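Local coordinates for possible substrate binding protein of ABC transporter system (Rhodopseudomonas palustris, PDB 3N0X), which probably binds branched-chain amino acids or related small molecules and hands them to an ABC-type importer, at residues Thr80-Ser83 / Ala84-Leu87; Thr122-Ser126 / Ser127-Ile131; Ala148-Ala152 / Phe153-Gly157; Gly212-Pro215 / Leu216-Leu219. All coordinates share one frame; numbering follows the deposited sequence.

All four contacts repeat one principle: a loop leaving a strand is fastened to the first turn of the helix that follows. Interaction 1 belongs to the lobe built on the mixed sheet, interactions 3 and 4 to the parallel sheet of the other lobe, and interaction 2 lies between. Interactions 2 and 3 touch, A130 CB lying 3.3 Å from G157 O. The centres of interactions 1 and 2 are about 15 Å apart and those of 3 and 4 about 16 Å, whereas 1 and 4 stand about 26 Å apart. A bound glycerol, hydrogen-bonded to R124 NH1 of interaction 2, may mark the ligand cleft expected between two such lobes.

Interaction 1: residues Thr80-Ser83 / Ala84-Leu87; sequences TSSS and AAAL
S82 caps the helix at its N-terminus: its hydroxyl oxygen OG accepts the backbone N-H of A85 at 3.2 Å. The bond is nearly straight, with 168° at the hydrogen. OG lies anti to the backbone N of S82 (chi1 160°), a torsion that places it within reach of A85 N. The carbonyl of the same residue opens the helical ladder, S82 O taking A86 N at 2.9 Å. One residue thus serves two N-H groups of the first turn, one through its side chain and one through its backbone. With an alanine in place of the serine, A85 N is likely to lose its capping acceptor and the start of helix 83-96 to be less firmly fixed. The next rung of the ladder joins L87 N to S83 O, and over that carbonyl oxygen hangs the leucine side chain, with L87 CG only 3.4 Å from S83 O.

Beside the cap lies one apolar contact. T80 directs its methyl CG2 at the turn, where it meets A85 CB at 3.6 Å. The methyl faces the helix because the hydroxyl takes the other branch: OG1 is anti to the backbone N and hydrogen-bonds to D54. T80 and A85 also share a neighbour, S61 of helix 58-70. The whole is the strand-to-helix turn of a beta-alpha-beta crossover, in which helix 83-96 links the adjacent parallel strands 76-79 and 100-102. Neighbouring loops position the residues around the cap: S81 OG holds G12 N, and S83 OG accepts the backbone N-H of A107.

Interaction 2: residues Thr122-Ser126 / Ser127-Ile131; sequences TGRNS and SQDAI
R124 reaches over the start of helix 126-137 to bind D129, and each step of its side chain finds a partner. CB lies 3.5 Å from Q128 OE1. CG lies 3.6 Å from D129 OD1; the bend at chi2 (-65°) then turns CD and the guanidinium along the carboxylate. Beyond CD, NE forms the salt bridge, donating to D129 OD2 at 3.0 Å, with a weaker bond to OD1. NH2 donates to the syn lone pair of the same OD2, at 3.1 Å, so two nitrogens grip one oxygen side-on while the two flat groups are turned 58° apart. NH1, the remaining tip, holds a glycerol molecule. A methionine in place of R124 would probably leave the D129 carboxylate without its cationic mate and the glycerol without this donor.

Next to the salt bridge, N125 and Q128 form a capping box. N125 OD1 accepts Q128 N at 2.8 Å, nearly along the C=O axis, and Q128 OE1 accepts in turn from N125 N at 2.9 Å. This is the segment that takes the chain from the first sheet to the helix packed against 152-165 in the second lobe. D129 OD2 also receives a water proton; three donors on one oxygen, beside the positive end of a helix, would be expected to favour the ionised carboxylate.

Interaction 3: residues Ala148-Ala152 / Phe153-Gly157; sequences AQDYA and FGRDG
G154 and Q149 meet where the contact is tightest. With no side chain in the way, the first helical turn settles directly on the end of the strand: G154 CA makes a C-H...O contact of 3.6 Å with Q149 O, and A148 CB approaches G154 O. Next to it, F153 CB lies over one face of the Y151 ring, a CH-pi contact 3.9 Å from the ring centroid. Y151 chi1 of 77° sets CG between its backbone N and carbonyl carbon, folding the ring back under the helix start, where Y151 OH comes 3.4 Å from F153 CD2.

The opposite character appears at the exposed edge. There D150 and R155 run side by side in the same direction, and R155 NE and NH2 both donate to D150 OD1, each at 2.9 Å. The oxygen lies in the guanidinium plane, but the carboxylate is turned 52° from it; both nitrogens reach OD1 alone, from the same face of the carboxylate. Y177 adds a cation-pi contact to the arginine. Backbone bonds tie both sides together, R155 N to Y151 O being almost perfectly straight. Such a close turn from strand 142-149 into helix 152-165 is the first half of a beta-alpha-beta unit, completed by strand 171-178.

Interaction 4: residues Gly212-Pro215 / Leu216-Leu219; sequences GGDP and LTKL
K218 reaches back along the turn so that its ammonium NZ donates to G213 O at 2.8 Å. The lysine chain is extended beyond CG, which lets it span the first turn, and NZ stands above the carbonyl plane, 39° out of it. A second carbonyl, T183 O, shares the same ammonium.

Among side-chain polar contacts, D214, the N-cap residue, meets T217 across the turn. T217 OG1 is 2.6 Å from D214 OD2 and 2.7 Å from D214 OD1; the aspartate is modelled in two conformers, so the detail is doubtful. In this conformer a water bridges D214 OD1 and the L216 N-H, standing 2.9 Å from L216 N.

Backbone bonds open the helix: K218 N to D214 O, and L219 N to P215 O at 2.9 Å. Apolar contact is slight: the neighbouring P215 CG and L216 CD2 are 4.2 Å apart, but P215, L216 and L219 all rest on V207 of strand 202-207.

Proline brings no N-H to the first turn, so the donors left to satisfy begin at L216, and a carboxylate beside them would probably be stabilised in its charged form by the helix end.

Interaction 1: residues Thr80-Ser83 / Ala84-Leu87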
loop_
_atom_site.group_PDB
_atom_site.type_symbol
_atom_site.label_atom_id
_atom_site.label_comp_id
_atom_site.label_asym_id
_atom_site.label_seq_id
_atom_site.Cartn_x
_atom_site.Cartn_y
_atom_site.Cartn_z
ATOM N N THR A 80 5.880 10.614 -1.114
ATOM C CA THR A 80 7.167 10.414 -0.461
ATOM C C THR A 80 6.944 9.300 0.556
ATOM O O THR A 80 5.845 8.705 0.604
ATOM C CB THR A 80 7.704 11.726 0.194
ATOM O OG1 THR A 80 8.988 11.470 0.781
ATOM C CG2 THR A 80 6.765 12.273 1.218
ATOM N N SER A 81 7.976 8.960 1.331
ATOM C CA SER A 81 7.913 7.754 2.143
ATOM C C SER A 81 6.936 7.887 3.305
ATOM O O SER A 81 6.235 6.947 3.665
ATOM C CB SER A 81 9.297 7.378 2.666
ATOM O OG SER A 81 10.296 7.530 1.665
ATOM N N SER A 82 6.924 9.061 3.919
ATOM C CA SER A 82 6.085 9.361 5.090
ATOM C C SER A 82 4.776 10.011 4.687
ATOM O O SER A 82 4.812 10.977 3.933
ATOM C CB SER A 82 6.846 10.324 6.017
ATOM O OG SER A 82 5.982 11.012 6.897
ATOM N N SER A 83 3.642 9.482 5.159
ATOM C CA SER A 83 2.346 10.125 4.899
ATOM C C SER A 83 2.261 11.549 5.411
ATOM O O SER A 83 1.656 12.411 4.746
ATOM C CB SER A 83 1.183 9.356 5.497
ATOM O OG SER A 83 0.950 8.161 4.790
ATOM N N ALA A 84 2.814 11.826 6.596
ATOM C CA ALA A 84 2.801 13.191 7.093
ATOM C C ALA A 84 3.564 14.152 6.181
ATOM O O ALA A 84 3.084 15.260 5.913
ATOM C CB ALA A 84 3.341 13.245 8.564
ATOM N N ALA A 85 4.703 13.715 5.652
ATOM C CA ALA A 85 5.437 14.528 4.694
ATOM C C ALA A 85 4.632 14.691 3.379
ATOM O O ALA A 85 4.577 15.769 2.818
ATOM C CB ALA A 85 6.853 13.915 4.397
ATOM N N ALA A 86 4.033 13.617 2.887
ATOM C CA ALA A 86 3.258 13.685 1.651
ATOM C C ALA A 86 2.074 14.642 1.789
ATOM O O ALA A 86 1.805 15.435 0.872
ATOM C CB ALA A 86 2.802 12.284 1.232
ATOM N N LEU A 87 1.379 14.590 2.923
ATOM C CA LEU A 87 0.235 15.493 3.147
ATOM C C LEU A 87 0.688 16.964 3.141
ATOM O O LEU A 87 0.024 17.833 2.539
ATOM C CB LEU A 87 -0.452 15.139 4.464
ATOM C CG LEU A 87 -1.376 13.949 4.409
ATOM C CD1 LEU A 87 -1.514 13.270 5.820
ATOM C CD2 LEU A 87 -2.756 14.380 3.754
#

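Interaction 2: residues Thr122-Ser126 / Ser127-Ile131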
loop_
_atom_site.group_PDB
_atom_site.type_symbol
_atom_site.label_atom_id
_atom_site.label_comp_id
_atom_site.label_asym_id
_atom_site.label_seq_id
_atom_site.Cartn_x
_atom_site.Cartn_y
_atom_site.Cartn_z
ATOM N N THR A 122 -0.288 6.221 -6.920
ATOM C CA THR A 122 -0.082 4.820 -7.280
ATOM C C THR A 122 -0.071 3.878 -6.048
ATOM O O THR A 122 -0.481 2.725 -6.180
ATOM C CB THR A 122 1.196 4.629 -8.093
ATOM O OG1 THR A 122 2.313 5.189 -7.383
ATOM C CG2 THR A 122 1.078 5.272 -9.442
ATOM N N GLY A 123 0.420 4.368 -4.915
ATOM C CA GLY A 123 0.424 3.578 -3.693
ATOM C C GLY A 123 -0.996 3.186 -3.339
ATOM O O GLY A 123 -1.959 3.880 -3.693
ATOM N N ARG A 124 -1.173 2.038 -2.700
ATOM C CA ARG A 124 -2.510 1.743 -2.180
ATOM C C ARG A 124 -2.765 2.648 -0.981
ATOM O O ARG A 124 -1.853 3.081 -0.298
ATOM C CB ARG A 124 -2.728 0.262 -1.853
ATOM C CG ARG A 124 -2.400 -0.197 -0.449
ATOM C CD ARG A 124 -0.922 -0.068 -0.111
ATOM N NE ARG A 124 -0.620 -0.595 1.210
ATOM C CZ ARG A 124 0.527 -0.465 1.870
ATOM N NH1 ARG A 124 1.609 0.107 1.321
ATOM N NH2 ARG A 124 0.607 -0.935 3.118
ATOM N N ASN A 125 -4.026 2.927 -0.726
ATOM C CA ASN A 125 -4.397 3.665 0.470
ATOM C C ASN A 125 -4.845 2.727 1.586
ATOM O O ASN A 125 -5.062 1.531 1.370
ATOM C CB ASN A 125 -5.411 4.804 0.188
ATOM C CG ASN A 125 -6.757 4.336 -0.280
ATOM O OD1 ASN A 125 -7.294 3.337 0.196
ATOM N ND2 ASN A 125 -7.343 5.072 -1.232
ATOM N N SER A 126 -4.917 3.262 2.816
ATOM C CA SER A 126 -5.241 2.434 3.981
ATOM C C SER A 126 -6.648 1.825 3.879
ATOM O O SER A 126 -6.883 0.719 4.356
ATOM C CB SER A 126 -5.070 3.244 5.257
ATOM O OG SER A 126 -3.696 3.490 5.484
ATOM N N SER A 127 -7.571 2.523 3.235
ATOM C CA SER A 127 -8.886 1.921 2.941
ATOM C C SER A 127 -8.787 0.686 2.046
ATOM O O SER A 127 -9.480 -0.316 2.306
ATOM C CB SER A 127 -9.892 2.928 2.380
ATOM O OG SER A 127 -10.340 3.782 3.427
ATOM N N GLN A 128 -7.948 0.722 1.001
ATOM C CA GLN A 128 -7.719 -0.467 0.176
ATOM C C GLN A 128 -7.189 -1.639 1.030
ATOM O O GLN A 128 -7.643 -2.782 0.876
ATOM C CB GLN A 128 -6.818 -0.159 -1.014
ATOM C CG GLN A 128 -7.594 0.605 -2.154
ATOM C CD GLN A 128 -6.637 1.178 -3.196
ATOM O OE1 GLN A 128 -5.670 1.860 -2.842
ATOM N NE2 GLN A 128 -6.916 0.931 -4.455
ATOM N N ASP A 129 -6.250 -1.354 1.940
ATOM C CA ASP A 129 -5.774 -2.419 2.827
ATOM C C ASP A 129 -6.951 -3.058 3.622
ATOM O O ASP A 129 -7.183 -4.257 3.593
ATOM C CB ASP A 129 -4.679 -1.901 3.751
ATOM C CG ASP A 129 -3.304 -1.858 3.076
ATOM O OD1 ASP A 129 -3.086 -2.621 2.111
ATOM O OD2 ASP A 129 -2.429 -1.127 3.585
ATOM N N ALA A 130 -7.745 -2.219 4.285
ATOM C CA ALA A 130 -8.780 -2.716 5.149
ATOM C C ALA A 130 -9.881 -3.421 4.377
ATOM O O ALA A 130 -10.339 -4.487 4.765
ATOM C CB ALA A 130 -9.345 -1.529 6.000
ATOM N N ILE A 131 -10.295 -2.816 3.266
ATOM C CA ILE A 131 -11.329 -3.376 2.448
ATOM C C ILE A 131 -10.927 -4.725 1.833
ATOM O O ILE A 131 -11.713 -5.686 1.828
ATOM C CB ILE A 131 -11.759 -2.335 1.363
ATOM C CG1 ILE A 131 -12.474 -1.177 2.036
ATOM C CG2 ILE A 131 -12.638 -2.981 0.303
ATOM C CD1 ILE A 131 -12.623 0.090 1.161
HETATM O O HOH W 1 -2.684 0.566 5.599
#

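Interaction 3: residues Ala148-Ala152 / Phe153-Gly157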
loop_
_atom_site.group_PDB
_atom_site.type_symbol
_atom_site.label_atom_id
_atom_site.label_comp_id
_atom_site.label_asym_id
_atom_site.label_seq_id
_atom_site.Cartn_x
_atom_site.Cartn_y
_atom_site.Cartn_z
ATOM N N ALA A 148 -8.225 -3.133 17.301
ATOM C CA ALA A 148 -7.531 -1.986 16.730
ATOM C C ALA A 148 -7.068 -1.090 17.855
ATOM O O ALA A 148 -7.558 -1.191 18.993
ATOM C CB ALA A 148 -8.469 -1.207 15.765
ATOM N N GLN A 149 -6.116 -0.223 17.530
ATOM C CA GLN A 149 -5.686 0.862 18.415
ATOM C C GLN A 149 -6.701 2.018 18.378
ATOM O O GLN A 149 -7.308 2.313 17.332
ATOM C CB GLN A 149 -4.328 1.359 17.935
ATOM C CG GLN A 149 -3.242 0.294 18.028
ATOM C CD GLN A 149 -2.108 0.512 17.079
ATOM O OE1 GLN A 149 -2.281 0.581 15.866
ATOM N NE2 GLN A 149 -0.906 0.679 17.646
ATOM N N ASP A 150 -6.880 2.659 19.535
ATOM C CA ASP A 150 -7.855 3.731 19.698
ATOM C C ASP A 150 -7.285 5.055 19.171
ATOM O O ASP A 150 -6.964 5.975 19.940
ATOM C CB ASP A 150 -8.228 3.822 21.184
ATOM C CG ASP A 150 -9.458 4.634 21.442
ATOM O OD1 ASP A 150 -10.058 5.106 20.434
ATOM O OD2 ASP A 150 -9.860 4.764 22.623
ATOM N N TYR A 151 -7.194 5.158 17.845
ATOM C CA TYR A 151 -6.743 6.384 17.141
ATOM C C TYR A 151 -7.228 6.325 15.727
ATOM O O TYR A 151 -7.788 5.305 15.319
ATOM C CB TYR A 151 -5.232 6.627 17.261
ATOM C CG TYR A 151 -4.303 5.807 16.403
ATOM C CD1 TYR A 151 -4.515 4.446 16.172
ATOM C CD2 TYR A 151 -3.198 6.407 15.818
ATOM C CE1 TYR A 151 -3.632 3.706 15.389
ATOM C CE2 TYR A 151 -2.336 5.696 15.043
ATOM C CZ TYR A 151 -2.531 4.346 14.850
ATOM O OH TYR A 151 -1.658 3.648 14.045
ATOM N N ALA A 152 -7.087 7.421 14.992
ATOM C CA ALA A 152 -7.766 7.506 13.698
ATOM C C ALA A 152 -7.425 6.365 12.739
ATOM O O ALA A 152 -8.326 5.828 12.081
ATOM C CB ALA A 152 -7.510 8.866 13.025
ATOM N N PHE A 153 -6.147 5.998 12.644
ATOM C CA PHE A 153 -5.748 4.895 11.761
ATOM C C PHE A 153 -6.544 3.629 12.050
ATOM O O PHE A 153 -7.080 2.964 11.122
ATOM C CB PHE A 153 -4.255 4.596 11.879
ATOM C CG PHE A 153 -3.800 3.383 11.048
ATOM C CD1 PHE A 153 -3.665 3.506 9.690
ATOM C CD2 PHE A 153 -3.508 2.170 11.650
ATOM C CE1 PHE A 153 -3.273 2.411 8.897
ATOM C CE2 PHE A 153 -3.097 1.049 10.877
ATOM C CZ PHE A 153 -2.983 1.197 9.478
ATOM N N GLY A 154 -6.626 3.284 13.320
ATOM C CA GLY A 154 -7.340 2.078 13.741
ATOM C C GLY A 154 -8.840 2.198 13.513
ATOM O O GLY A 154 -9.493 1.285 12.970
ATOM N N ARG A 155 -9.415 3.309 13.976
ATOM C CA ARG A 155 -10.854 3.508 13.830
ATOM C C ARG A 155 -11.308 3.615 12.388
ATOM O O ARG A 155 -12.304 3.025 12.019
ATOM C CB ARG A 155 -11.303 4.720 14.624
ATOM C CG ARG A 155 -11.102 4.482 16.100
ATOM C CD ARG A 155 -12.044 5.253 16.904
ATOM N NE ARG A 155 -11.982 4.915 18.322
ATOM C CZ ARG A 155 -12.987 4.428 19.045
ATOM N NH1 ARG A 155 -14.179 4.155 18.508
ATOM N NH2 ARG A 155 -12.807 4.217 20.334
ATOM N N ASP A 156 -10.558 4.348 11.567
ATOM C CA ASP A 156 -10.939 4.526 10.194
ATOM C C ASP A 156 -10.733 3.213 9.425
ATOM O O ASP A 156 -11.512 2.885 8.527
ATOM C CB ASP A 156 -10.154 5.639 9.549
ATOM C CG ASP A 156 -10.439 7.021 10.160
ATOM O OD1 ASP A 156 -11.408 7.185 10.948
ATOM O OD2 ASP A 156 -9.645 7.951 9.876
ATOM N N GLY A 157 -9.702 2.447 9.792
ATOM C CA GLY A 157 -9.455 1.151 9.138
ATOM C C GLY A 157 -10.585 0.189 9.438
ATOM O O GLY A 157 -11.121 -0.472 8.547
#

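Interaction 4: residues Gly212-Pro215 / Leu216-Leu219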
loop_
_atom_site.group_PDB
_atom_site.type_symbol
_atom_site.label_atom_id
_atom_site.label_comp_id
_atom_site.label_asym_id
_atom_site.label_seq_id
_atom_site.Cartn_x
_atom_site.Cartn_y
_atom_site.Cartn_z
ATOM N N GLY A 212 4.868 -1.131 17.224
ATOM C CA GLY A 212 5.130 -2.296 18.059
ATOM C C GLY A 212 3.934 -2.658 18.906
ATOM O O GLY A 212 2.876 -1.985 18.847
ATOM N N GLY A 213 4.129 -3.692 19.723
ATOM C CA GLY A 213 3.113 -4.218 20.639
ATOM C C GLY A 213 2.852 -5.699 20.392
ATOM O O GLY A 213 2.481 -6.424 21.304
ATOM N N ASP A 214 3.028 -6.126 19.145
ATOM C CA ASP A 214 2.880 -7.529 18.736
ATOM C C ASP A 214 1.578 -8.204 19.210
ATOM O O ASP A 214 1.590 -9.295 19.796
ATOM C CB ASP A 214 4.108 -8.335 19.184
ATOM C CG ASP A 214 4.347 -9.562 18.326
ATOM O OD1 ASP A 214 3.639 -9.767 17.302
ATOM O OD2 ASP A 214 5.259 -10.331 18.693
ATOM N N PRO A 215 0.414 -7.579 18.896
ATOM C CA PRO A 215 -0.851 -8.230 19.286
ATOM C C PRO A 215 -1.048 -9.663 18.696
ATOM O O PRO A 215 -1.611 -10.497 19.368
ATOM C CB PRO A 215 -1.942 -7.281 18.730
ATOM C CG PRO A 215 -1.303 -6.594 17.672
ATOM C CD PRO A 215 0.169 -6.413 18.040
ATOM N N LEU A 216 -0.569 -9.942 17.496
ATOM C CA LEU A 216 -0.845 -11.274 16.895
ATOM C C LEU A 216 -0.162 -12.396 17.666
ATOM O O LEU A 216 -0.786 -13.428 17.959
ATOM C CB LEU A 216 -0.482 -11.316 15.407
ATOM C CG LEU A 216 -1.530 -10.809 14.374
ATOM C CD1 LEU A 216 -2.863 -11.563 14.471
ATOM C CD2 LEU A 216 -1.769 -9.331 14.494
ATOM N N THR A 217 1.109 -12.186 18.023
ATOM C CA THR A 217 1.857 -13.155 18.821
ATOM C C THR A 217 1.258 -13.340 20.205
ATOM O O THR A 217 1.120 -14.453 20.694
ATOM C CB THR A 217 3.326 -12.673 19.054
ATOM O OG1 THR A 217 3.947 -12.427 17.796
ATOM C CG2 THR A 217 4.095 -13.706 19.836
ATOM N N LYS A 218 0.933 -12.228 20.856
ATOM C CA LYS A 218 0.368 -12.257 22.175
ATOM C C LYS A 218 -1.017 -12.874 22.253
ATOM O O LYS A 218 -1.332 -13.598 23.196
ATOM C CB LYS A 218 0.413 -10.859 22.805
ATOM C CG LYS A 218 1.877 -10.411 23.045
ATOM C CD LYS A 218 1.967 -8.970 23.458
ATOM C CE LYS A 218 3.428 -8.579 23.828
ATOM N NZ LYS A 218 3.596 -7.098 23.783
ATOM N N LEU A 219 -1.836 -12.661 21.231
ATOM C CA LEU A 219 -3.126 -13.352 21.176
ATOM C C LEU A 219 -2.913 -14.860 20.889
ATOM O O LEU A 219 -3.578 -15.690 21.512
ATOM C CB LEU A 219 -4.045 -12.761 20.093
ATOM C CG LEU A 219 -4.615 -11.384 20.401
ATOM C CD1 LEU A 219 -5.289 -10.799 19.159
ATOM C CD2 LEU A 219 -5.552 -11.452 21.618
HETATM O O HOH W 2 1.428 -8.543 15.849
#